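Local coordinates for protein nitrophorin Cim l NP (Cimex lectularius, PDB 2IMQ) that carries nitric oxide on a heme and delivers the gas to the bitten host during feeding, where it causes vasodilation, at residues 81-86 against 133-138; 92-97 against 122-127; 214-219 against 245-250. One frame throughout, in Å; residues are numbered along the deposited sequence.

Followed from the N terminus, the chain reaches contact 1 first: 81-86 enters strand 84-91 of the six-stranded sheet, and the loop closes when 133-138 leaves strand 127-135 of the five-stranded sheet. Contact 2 sits within that loop, joining the turn after strand 84-91 (92-97) to the hairpin end at 122-127. It therefore links the same two sheets at the other end of strand 84-91, with its centre about 27 Å from that of contact 1. Contact 3 follows in series and closes a later loop, pinning the start of 214-219 to strand 243-248, one of the two outermost strands of the five-stranded sheet. None of the three touches another.

Contact 1: residues 81-86 against 133-138; sequences TETMGL and TSRMSD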
loop_
_atom_site.group_PDB
_atom_site.type_symbol
_atom_site.label_atom_id
_atom_site.label_comp_id
_atom_site.label_asym_id
_atom_site.label_seq_id
_atom_site.Cartn_x
_atom_site.Cartn_y
_atom_site.Cartn_z
ATOM N N THR A 81 9.181 11.186 0.389
ATOM C CA THR A 81 9.273 12.157 1.479
ATOM C C THR A 81 10.228 11.594 2.516
ATOM O O THR A 81 10.902 10.587 2.276
ATOM C CB THR A 81 7.906 12.476 2.090
ATOM O OG1 THR A 81 7.406 11.317 2.769
ATOM C CG2 THR A 81 6.877 12.811 1.046
ATOM N N GLU A 82 10.319 12.201 3.678
ATOM C CA GLU A 82 11.173 11.601 4.670
ATOM C C GLU A 82 10.685 10.218 5.149
ATOM O O GLU A 82 11.521 9.392 5.500
ATOM C CB GLU A 82 11.387 12.546 5.850
ATOM C CG GLU A 82 12.637 13.404 5.694
ATOM C CD GLU A 82 13.889 12.563 5.799
ATOM O OE1 GLU A 82 14.195 12.078 6.916
ATOM O OE2 GLU A 82 14.547 12.352 4.769
ATOM N N THR A 83 9.367 9.989 5.129
ATOM C CA THR A 83 8.804 8.798 5.724
ATOM C C THR A 83 8.029 7.938 4.775
ATOM O O THR A 83 7.603 6.859 5.180
ATOM C CB THR A 83 7.872 9.137 6.896
ATOM O OG1 THR A 83 6.763 9.901 6.401
ATOM C CG2 THR A 83 8.607 9.959 7.951
ATOM N N MET A 84 7.806 8.388 3.550
ATOM C CA MET A 84 6.970 7.642 2.590
ATOM C C MET A 84 7.645 7.581 1.213
ATOM O O MET A 84 8.348 8.485 0.812
ATOM C CB MET A 84 5.608 8.265 2.372
ATOM C CG MET A 84 4.677 8.308 3.598
ATOM S SD MET A 84 3.196 9.158 3.277
ATOM C CE MET A 84 3.812 10.791 3.497
ATOM N N GLY A 85 7.351 6.530 0.475
ATOM C CA GLY A 85 7.756 6.396 -0.911
ATOM C C GLY A 85 6.595 5.747 -1.674
ATOM O O GLY A 85 5.977 4.778 -1.194
ATOM N N LEU A 86 6.285 6.266 -2.865
ATOM C CA LEU A 86 5.286 5.659 -3.718
ATOM C C LEU A 86 5.804 5.685 -5.146
ATOM O O LEU A 86 6.180 6.741 -5.655
ATOM C CB LEU A 86 3.968 6.434 -3.699
ATOM C CG LEU A 86 2.804 5.932 -4.555
ATOM C CD1 LEU A 86 2.348 4.513 -4.158
ATOM C CD2 LEU A 86 1.672 6.931 -4.505
ATOM N N THR A 133 -0.764 6.469 -0.958
ATOM C CA THR A 133 -0.201 5.951 0.307
ATOM C C THR A 133 -0.258 7.036 1.391
ATOM O O THR A 133 -0.358 8.229 1.079
ATOM C CB THR A 133 1.226 5.384 0.112
ATOM O OG1 THR A 133 1.595 4.570 1.248
ATOM C CG2 THR A 133 2.262 6.419 -0.035
ATOM N N SER A 134 -0.195 6.640 2.656
ATOM C CA SER A 134 -0.305 7.581 3.735
ATOM C C SER A 134 0.433 7.067 4.939
ATOM O O SER A 134 0.750 5.873 5.051
ATOM C CB SER A 134 -1.757 7.845 4.036
ATOM O OG SER A 134 -2.414 6.634 4.438
ATOM N N ARG A 135 0.662 7.976 5.865
ATOM C CA ARG A 135 1.470 7.668 7.061
ATOM C C ARG A 135 1.035 8.605 8.164
ATOM O O ARG A 135 0.960 9.824 7.959
ATOM C CB ARG A 135 2.958 7.880 6.764
ATOM C CG ARG A 135 3.934 7.576 7.844
ATOM C CD ARG A 135 4.034 8.551 8.947
ATOM N NE ARG A 135 5.301 8.349 9.623
ATOM C CZ ARG A 135 5.658 9.007 10.699
ATOM N NH1 ARG A 135 4.863 9.947 11.156
ATOM N NH2 ARG A 135 6.821 8.751 11.286
ATOM N N MET A 136 0.699 8.056 9.310
ATOM C CA MET A 136 0.318 8.862 10.468
ATOM C C MET A 136 0.989 8.258 11.697
ATOM O O MET A 136 1.159 7.038 11.805
ATOM C CB MET A 136 -1.164 8.853 10.661
ATOM C CG MET A 136 -1.688 9.843 11.657
ATOM S SD MET A 136 -1.327 11.519 11.196
ATOM C CE MET A 136 -2.376 11.718 9.752
ATOM N N SER A 137 1.309 9.126 12.662
ATOM C CA SER A 137 1.858 8.721 13.968
ATOM C C SER A 137 0.748 8.552 14.991
ATOM O O SER A 137 -0.256 9.228 14.894
ATOM C CB SER A 137 2.856 9.800 14.468
ATOM O OG SER A 137 2.221 11.002 14.778
ATOM N N ASP A 138 0.933 7.730 15.988
ATOM C CA ASP A 138 -0.018 7.601 17.050
ATOM C C ASP A 138 -0.266 8.896 17.760
ATOM O O ASP A 138 -1.346 9.119 18.244
ATOM C CB ASP A 138 0.525 6.601 18.071
ATOM C CG ASP A 138 0.184 5.197 17.742
ATOM O OD1 ASP A 138 -0.464 4.947 16.731
ATOM O OD2 ASP A 138 0.421 4.262 18.515
#
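Arg135, Met84 and Thr133 supply most of the buried surface, and all three point their CB toward the opposing segment. Met84 meets the aliphatic root of Arg135, its CG lying 3.6 Å from Arg135 CB. With chi1 at -64° and an extended chi2, the chain carries SD beside the main chain, 3.8 Å from Ser134 C. Sulfur thus packs against backbone as well as side chain.

The Arg135 chain leaves with CG anti to the backbone N and bends at chi2 (-75°), a course that carries the guanidinium past Thr83. The two side chains cross at about a right angle: Thr83 CB is 3.8 Å from Arg135 NE, and the methyl CG2 lies over one face of the guanidinium, 4.0 Å from Arg135 NH2. The polar ends turn to other partners, Arg135 NH1 to Ser115 OG and Thr83 OG1 to Lys114 O, so the contact between them is one of van der Waals touch.

These residues come from two facing sheets of the beta-sandwich of the DNase I-like fold, which this nitrophorin shares with inositol polyphosphate 5-phosphatases. Strands 84-86 and 133-135 run antiparallel at 177° with their axes 7.7 Å apart, a spacing filled by side chains. At Gly85 a CB would point away from the partner sheet; its side-chain position is about 7 Å from the bound heme.

Thr133 divides its two branches. OG1 is hydrogen-bonded to Ile169 O, whereas the methyl CG2 faces the first strand and rests 4.0 Å from Leu86 CB and 4.2 Å from Gly85 O. Ala43 of strand 39-46 touches both Thr133 and Leu86, extending this apolar layer along the six-stranded sheet.

Contact 2: residues 92-97 against 122-127; sequences EKHLDQ and FTIYNK
The backbones of Leu95 and Ile124 approach to 6.3 Å between their CA atoms, and two waters bridge the main chains alongside. One water donates to His94 O and accepts from Tyr125 N; a second accepts from Asp96 N and donates to Thr123 O at 2.8 Å. Two main-chain polar pairs are thus bridged where no direct backbone bond joins the segments. On one side the chain makes a short 3-10 turn at 92-94, with Leu95 N bonded to Glu92 O. On the other, Ile124 to Lys127 form a type I' turn, in which Ile124 and Lys127 exchange two backbone bonds and Tyr125 and Asn126 both take left-handed backbone angles.

That turn is the tight two-residue end of the beta hairpin between strands 116-124 and 127-135. Here the hairpin of one sheet of the sandwich meets the loop that leaves strand 84-91 of the other.

Tyr125 and His94 carry the polar side-chain contact. Tyr125 OH arrives at the edge of the imidazole, in its plane, and shares a 2.7 Å hydrogen bond with His94 ND1. The bond is nearly straight (163°), and either atom could be the donor. A His94 chi1 of -62° keeps CG beside the backbone N and presents ND1 to this hydroxyl. ND1 also lies in the plane of the phenol, yet the ring planes stand at 72° with centroids 5.4 Å apart, an oblique pairing. Asp38 OD1 is bonded to His94 NE2, which leaves both imidazole nitrogens engaged and should fix the rotation of the ring, while Lys93 CG lies over one of its faces.

Ile124 supplies the apolar part of the contact: its CG2 methyl is 3.5 Å from His94 O and 4.0 Å from Leu95 CD2, and its CD1 approaches His94 CB at 4.1 Å. Leu7 of strand 6-17 touches both Ile124 and His94.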
loop_
_atom_site.group_PDB
_atom_site.type_symbol
_atom_site.label_atom_id
_atom_site.label_comp_id
_atom_site.label_asym_id
_atom_site.label_seq_id
_atom_site.Cartn_x
_atom_site.Cartn_y
_atom_site.Cartn_z
ATOM N N GLU A 92 4.407 0.047 -20.889
ATOM C CA GLU A 92 4.531 1.110 -21.871
ATOM C C GLU A 92 3.473 1.020 -22.982
ATOM O O GLU A 92 3.010 2.034 -23.466
ATOM C CB GLU A 92 5.939 1.051 -22.466
ATOM C CG GLU A 92 6.160 1.920 -23.686
ATOM C CD GLU A 92 5.909 3.380 -23.427
ATOM O OE1 GLU A 92 6.166 3.822 -22.278
ATOM O OE2 GLU A 92 5.450 4.066 -24.373
ATOM N N LYS A 93 3.063 -0.179 -23.346
ATOM C CA LYS A 93 2.073 -0.343 -24.422
ATOM C C LYS A 93 0.700 0.311 -24.149
ATOM O O LYS A 93 -0.062 0.542 -25.057
ATOM C CB LYS A 93 1.916 -1.817 -24.777
ATOM C CG LYS A 93 1.239 -2.625 -23.725
ATOM C CD LYS A 93 0.799 -3.961 -24.250
ATOM C CE LYS A 93 0.431 -4.883 -23.117
ATOM N NZ LYS A 93 0.409 -6.297 -23.547
ATOM N N HIS A 94 0.388 0.657 -22.898
ATOM C CA HIS A 94 -0.912 1.244 -22.590
ATOM C C HIS A 94 -0.908 2.774 -22.642
ATOM O O HIS A 94 -1.960 3.409 -22.537
ATOM C CB HIS A 94 -1.326 0.790 -21.195
ATOM C CG HIS A 94 -1.488 -0.686 -21.071
ATOM N ND1 HIS A 94 -2.181 -1.450 -21.986
ATOM C CD2 HIS A 94 -1.094 -1.537 -20.099
ATOM C CE1 HIS A 94 -2.202 -2.706 -21.587
ATOM N NE2 HIS A 94 -1.562 -2.779 -20.431
ATOM N N LEU A 95 0.265 3.369 -22.742
ATOM C CA LEU A 95 0.421 4.792 -22.517
ATOM C C LEU A 95 0.162 5.616 -23.785
ATOM O O LEU A 95 0.722 5.328 -24.842
ATOM C CB LEU A 95 1.800 5.116 -21.985
ATOM C CG LEU A 95 2.174 4.360 -20.695
ATOM C CD1 LEU A 95 3.502 4.875 -20.231
ATOM C CD2 LEU A 95 1.128 4.466 -19.550
ATOM N N ASP A 96 -0.733 6.593 -23.658
ATOM C CA ASP A 96 -0.930 7.638 -24.696
ATOM C C ASP A 96 -0.591 8.962 -24.018
ATOM O O ASP A 96 -1.337 9.459 -23.148
ATOM C CB ASP A 96 -2.350 7.617 -25.250
ATOM C CG ASP A 96 -2.588 8.712 -26.329
ATOM O OD1 ASP A 96 -1.668 9.504 -26.600
ATOM O OD2 ASP A 96 -3.689 8.857 -26.928
ATOM N N GLN A 97 0.560 9.523 -24.349
ATOM C CA GLN A 97 1.018 10.740 -23.687
ATOM C C GLN A 97 0.044 11.906 -23.755
ATOM O O GLN A 97 0.080 12.799 -22.903
ATOM C CB GLN A 97 2.353 11.181 -24.249
ATOM C CG GLN A 97 2.869 12.504 -23.669
ATOM C CD GLN A 97 4.341 12.767 -23.943
ATOM O OE1 GLN A 97 4.830 12.561 -25.074
ATOM N NE2 GLN A 97 5.053 13.272 -22.924
ATOM N N PHE A 122 -3.276 8.831 -13.039
ATOM C CA PHE A 122 -3.009 8.786 -14.518
ATOM C C PHE A 122 -4.148 8.124 -15.222
ATOM O O PHE A 122 -4.955 7.386 -14.638
ATOM C CB PHE A 122 -1.694 8.027 -14.798
ATOM C CG PHE A 122 -1.758 6.555 -14.466
ATOM C CD1 PHE A 122 -2.099 5.651 -15.437
ATOM C CD2 PHE A 122 -1.449 6.075 -13.170
ATOM C CE1 PHE A 122 -2.191 4.328 -15.172
ATOM C CE2 PHE A 122 -1.544 4.718 -12.889
ATOM C CZ PHE A 122 -1.915 3.848 -13.878
ATOM N N THR A 123 -4.242 8.405 -16.524
ATOM C CA THR A 123 -5.340 7.894 -17.283
ATOM C C THR A 123 -4.835 7.032 -18.414
ATOM O O THR A 123 -3.925 7.421 -19.140
ATOM C CB THR A 123 -6.105 9.102 -17.876
ATOM O OG1 THR A 123 -6.776 9.808 -16.817
ATOM C CG2 THR A 123 -7.179 8.647 -18.824
ATOM N N ILE A 124 -5.436 5.858 -18.564
ATOM C CA ILE A 124 -5.205 4.990 -19.713
ATOM C C ILE A 124 -6.544 4.508 -20.211
ATOM O O ILE A 124 -7.433 4.182 -19.434
ATOM C CB ILE A 124 -4.202 3.799 -19.445
ATOM C CG1 ILE A 124 -4.598 2.964 -18.233
ATOM C CG2 ILE A 124 -2.833 4.360 -19.246
ATOM C CD1 ILE A 124 -3.741 1.702 -18.065
ATOM N N TYR A 125 -6.700 4.507 -21.539
ATOM C CA TYR A 125 -7.938 4.088 -22.159
ATOM C C TYR A 125 -9.129 4.872 -21.621
ATOM O O TYR A 125 -10.220 4.327 -21.398
ATOM C CB TYR A 125 -8.111 2.587 -22.021
ATOM C CG TYR A 125 -6.920 1.797 -22.520
ATOM C CD1 TYR A 125 -6.089 1.100 -21.647
ATOM C CD2 TYR A 125 -6.638 1.706 -23.890
ATOM C CE1 TYR A 125 -5.022 0.379 -22.097
ATOM C CE2 TYR A 125 -5.555 0.977 -24.356
ATOM C CZ TYR A 125 -4.754 0.307 -23.473
ATOM O OH TYR A 125 -3.696 -0.439 -23.945
ATOM N N ASN A 126 -8.883 6.141 -21.370
ATOM C CA ASN A 126 -9.866 7.039 -20.863
ATOM C C ASN A 126 -10.464 6.682 -19.490
ATOM O O ASN A 126 -11.524 7.146 -19.147
ATOM C CB ASN A 126 -10.980 7.192 -21.896
ATOM C CG ASN A 126 -11.737 8.455 -21.716
ATOM O OD1 ASN A 126 -11.150 9.495 -21.407
ATOM N ND2 ASN A 126 -13.068 8.381 -21.859
ATOM N N LYS A 127 -9.739 5.883 -18.712
ATOM C CA LYS A 127 -10.086 5.557 -17.326
ATOM C C LYS A 127 -9.003 6.071 -16.410
ATOM O O LYS A 127 -7.820 5.866 -16.684
ATOM C CB LYS A 127 -10.208 4.054 -17.164
ATOM C CG LYS A 127 -11.245 3.384 -18.014
ATOM C CD LYS A 127 -12.625 3.856 -17.696
ATOM C CE LYS A 127 -13.632 3.439 -18.769
ATOM N NZ LYS A 127 -14.036 4.628 -19.549
HETATM O O HOH W 1 -4.185 4.985 -22.917
HETATM O O HOH W 2 -2.888 7.335 -21.756
#

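Contact 3: residues 214-219 against 245-250; sequences TEPQVT and ALYKSG
Thr214 lies over one face of the Tyr247 ring, its CB 4.0 Å from the centroid and 18° off the ring normal, a CH-pi contact. The methyl CG2 reaches past the rim to the phenol end, 3.5 Å from Tyr247 OH. The ring is placed for this by a chi1 of 65°, which sets CG between the backbone N and the carbonyl carbon and folds the aromatic group back over the neighbouring chain. Pro216 N lies at the ring's edge, near its plane, and Pro216 CG packs 4.0 Å from Tyr247 CE2.

The backbones of Thr214 and Tyr247 form a single antiparallel bridge, a hydrogen-bonded pair with Thr214 N to Tyr247 O and Tyr247 N to Thr214 O both at 2.9 Å. The loop after helix 201-206 is thereby added to strand 243-248 along the outer border of the five-stranded sheet of the sandwich.

Glu215 crosses Leu246 obliquely, its CB 3.6 Å from Leu246 CD2, and sends its carboxylate on to Arg244, as a salt bridge, and to Tyr260. Ala245 O is buried without a hydrogen-bond partner, with Pro216 CD 3.2 Å away.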
loop_
_atom_site.group_PDB
_atom_site.type_symbol
_atom_site.label_atom_id
_atom_site.label_comp_id
_atom_site.label_asym_id
_atom_site.label_seq_id
_atom_site.Cartn_x
_atom_site.Cartn_y
_atom_site.Cartn_z
ATOM N N THR A 214 -12.908 -0.732 0.210
ATOM C CA THR A 214 -13.028 -2.137 0.539
ATOM C C THR A 214 -11.666 -2.707 0.690
ATOM O O THR A 214 -10.798 -2.436 -0.107
ATOM C CB THR A 214 -13.782 -2.841 -0.582
ATOM O OG1 THR A 214 -15.061 -2.196 -0.794
ATOM C CG2 THR A 214 -14.045 -4.287 -0.271
ATOM N N GLU A 215 -11.508 -3.605 1.650
ATOM C CA GLU A 215 -10.306 -4.398 1.743
ATOM C C GLU A 215 -10.621 -5.824 1.242
ATOM O O GLU A 215 -11.660 -6.381 1.552
ATOM C CB GLU A 215 -9.849 -4.490 3.198
ATOM C CG GLU A 215 -8.499 -5.142 3.345
ATOM C CD GLU A 215 -7.943 -5.143 4.743
ATOM O OE1 GLU A 215 -8.723 -4.931 5.720
ATOM O OE2 GLU A 215 -6.691 -5.317 4.885
ATOM N N PRO A 216 -9.753 -6.406 0.437
ATOM C CA PRO A 216 -9.970 -7.817 0.095
ATOM C C PRO A 216 -10.013 -8.670 1.358
ATOM O O PRO A 216 -9.496 -8.273 2.415
ATOM C CB PRO A 216 -8.733 -8.166 -0.707
ATOM C CG PRO A 216 -8.263 -6.900 -1.254
ATOM C CD PRO A 216 -8.473 -5.892 -0.075
ATOM N N GLN A 217 -10.656 -9.842 1.268
ATOM C CA GLN A 217 -10.647 -10.751 2.423
ATOM C C GLN A 217 -9.229 -11.113 2.867
ATOM O O GLN A 217 -8.375 -11.465 2.088
ATOM C CB GLN A 217 -11.382 -12.063 2.115
ATOM C CG GLN A 217 -11.326 -13.049 3.266
ATOM C CD GLN A 217 -11.977 -14.393 3.063
ATOM O OE1 GLN A 217 -12.210 -15.099 4.075
ATOM N NE2 GLN A 217 -12.253 -14.780 1.801
ATOM N N VAL A 218 -9.026 -10.989 4.165
ATOM C CA VAL A 218 -7.758 -11.308 4.785
ATOM C C VAL A 218 -7.804 -12.745 5.282
ATOM O O VAL A 218 -8.633 -13.093 6.078
ATOM C CB VAL A 218 -7.490 -10.380 5.989
ATOM C CG1 VAL A 218 -6.265 -10.784 6.723
ATOM C CG2 VAL A 218 -7.363 -8.921 5.497
ATOM N N THR A 219 -6.859 -13.546 4.826
ATOM C CA THR A 219 -6.707 -14.932 5.275
ATOM C C THR A 219 -5.375 -15.215 5.915
ATOM O O THR A 219 -5.144 -16.352 6.313
ATOM C CB THR A 219 -6.915 -15.906 4.093
ATOM O OG1 THR A 219 -5.879 -15.716 3.137
ATOM C CG2 THR A 219 -8.164 -15.612 3.412
ATOM N N ALA A 245 -4.192 -3.015 1.799
ATOM C CA ALA A 245 -4.622 -2.529 0.472
ATOM C C ALA A 245 -6.106 -2.365 0.454
ATOM O O ALA A 245 -6.846 -3.307 0.756
ATOM C CB ALA A 245 -4.209 -3.530 -0.623
ATOM N N LEU A 246 -6.542 -1.169 0.109
ATOM C CA LEU A 246 -7.953 -0.845 -0.006
ATOM C C LEU A 246 -8.200 -0.429 -1.448
ATOM O O LEU A 246 -7.344 0.132 -2.132
ATOM C CB LEU A 246 -8.333 0.336 0.885
ATOM C CG LEU A 246 -8.012 0.197 2.328
ATOM C CD1 LEU A 246 -8.441 1.469 3.057
ATOM C CD2 LEU A 246 -8.620 -1.064 2.942
ATOM N N TYR A 247 -9.412 -0.700 -1.916
ATOM C CA TYR A 247 -9.805 -0.331 -3.276
ATOM C C TYR A 247 -11.196 0.222 -3.337
ATOM O O TYR A 247 -12.018 -0.067 -2.486
ATOM C CB TYR A 247 -9.723 -1.541 -4.213
ATOM C CG TYR A 247 -10.659 -2.678 -3.949
ATOM C CD1 TYR A 247 -11.897 -2.787 -4.632
ATOM C CD2 TYR A 247 -10.376 -3.654 -3.044
ATOM C CE1 TYR A 247 -12.778 -3.857 -4.397
ATOM C CE2 TYR A 247 -11.236 -4.728 -2.842
ATOM C CZ TYR A 247 -12.427 -4.826 -3.490
ATOM O OH TYR A 247 -13.244 -5.932 -3.220
ATOM N N LYS A 248 -11.433 1.004 -4.387
ATOM C CA LYS A 248 -12.740 1.604 -4.611
ATOM C C LYS A 248 -12.780 2.039 -6.052
ATOM O O LYS A 248 -11.762 2.351 -6.646
ATOM C CB LYS A 248 -12.898 2.874 -3.726
ATOM C CG LYS A 248 -14.263 3.470 -3.549
ATOM C CD LYS A 248 -14.187 4.598 -2.504
ATOM C CE LYS A 248 -15.551 5.226 -2.375
ATOM N NZ LYS A 248 -15.610 6.247 -1.379
ATOM N N SER A 249 -14.002 2.212 -6.549
ATOM C CA SER A 249 -14.275 2.913 -7.813
ATOM C C SER A 249 -15.190 4.063 -7.543
ATOM O O SER A 249 -16.132 3.929 -6.809
ATOM C CB SER A 249 -14.964 2.010 -8.817
ATOM O OG SER A 249 -15.310 2.708 -10.044
ATOM N N GLY A 250 -14.889 5.183 -8.179
ATOM C CA GLY A 250 -15.757 6.333 -8.144
ATOM C C GLY A 250 -16.890 6.281 -9.154
ATOM O O GLY A 250 -17.769 7.143 -9.124
HETATM O O HOH W 3 -14.809 -0.220 -2.384
#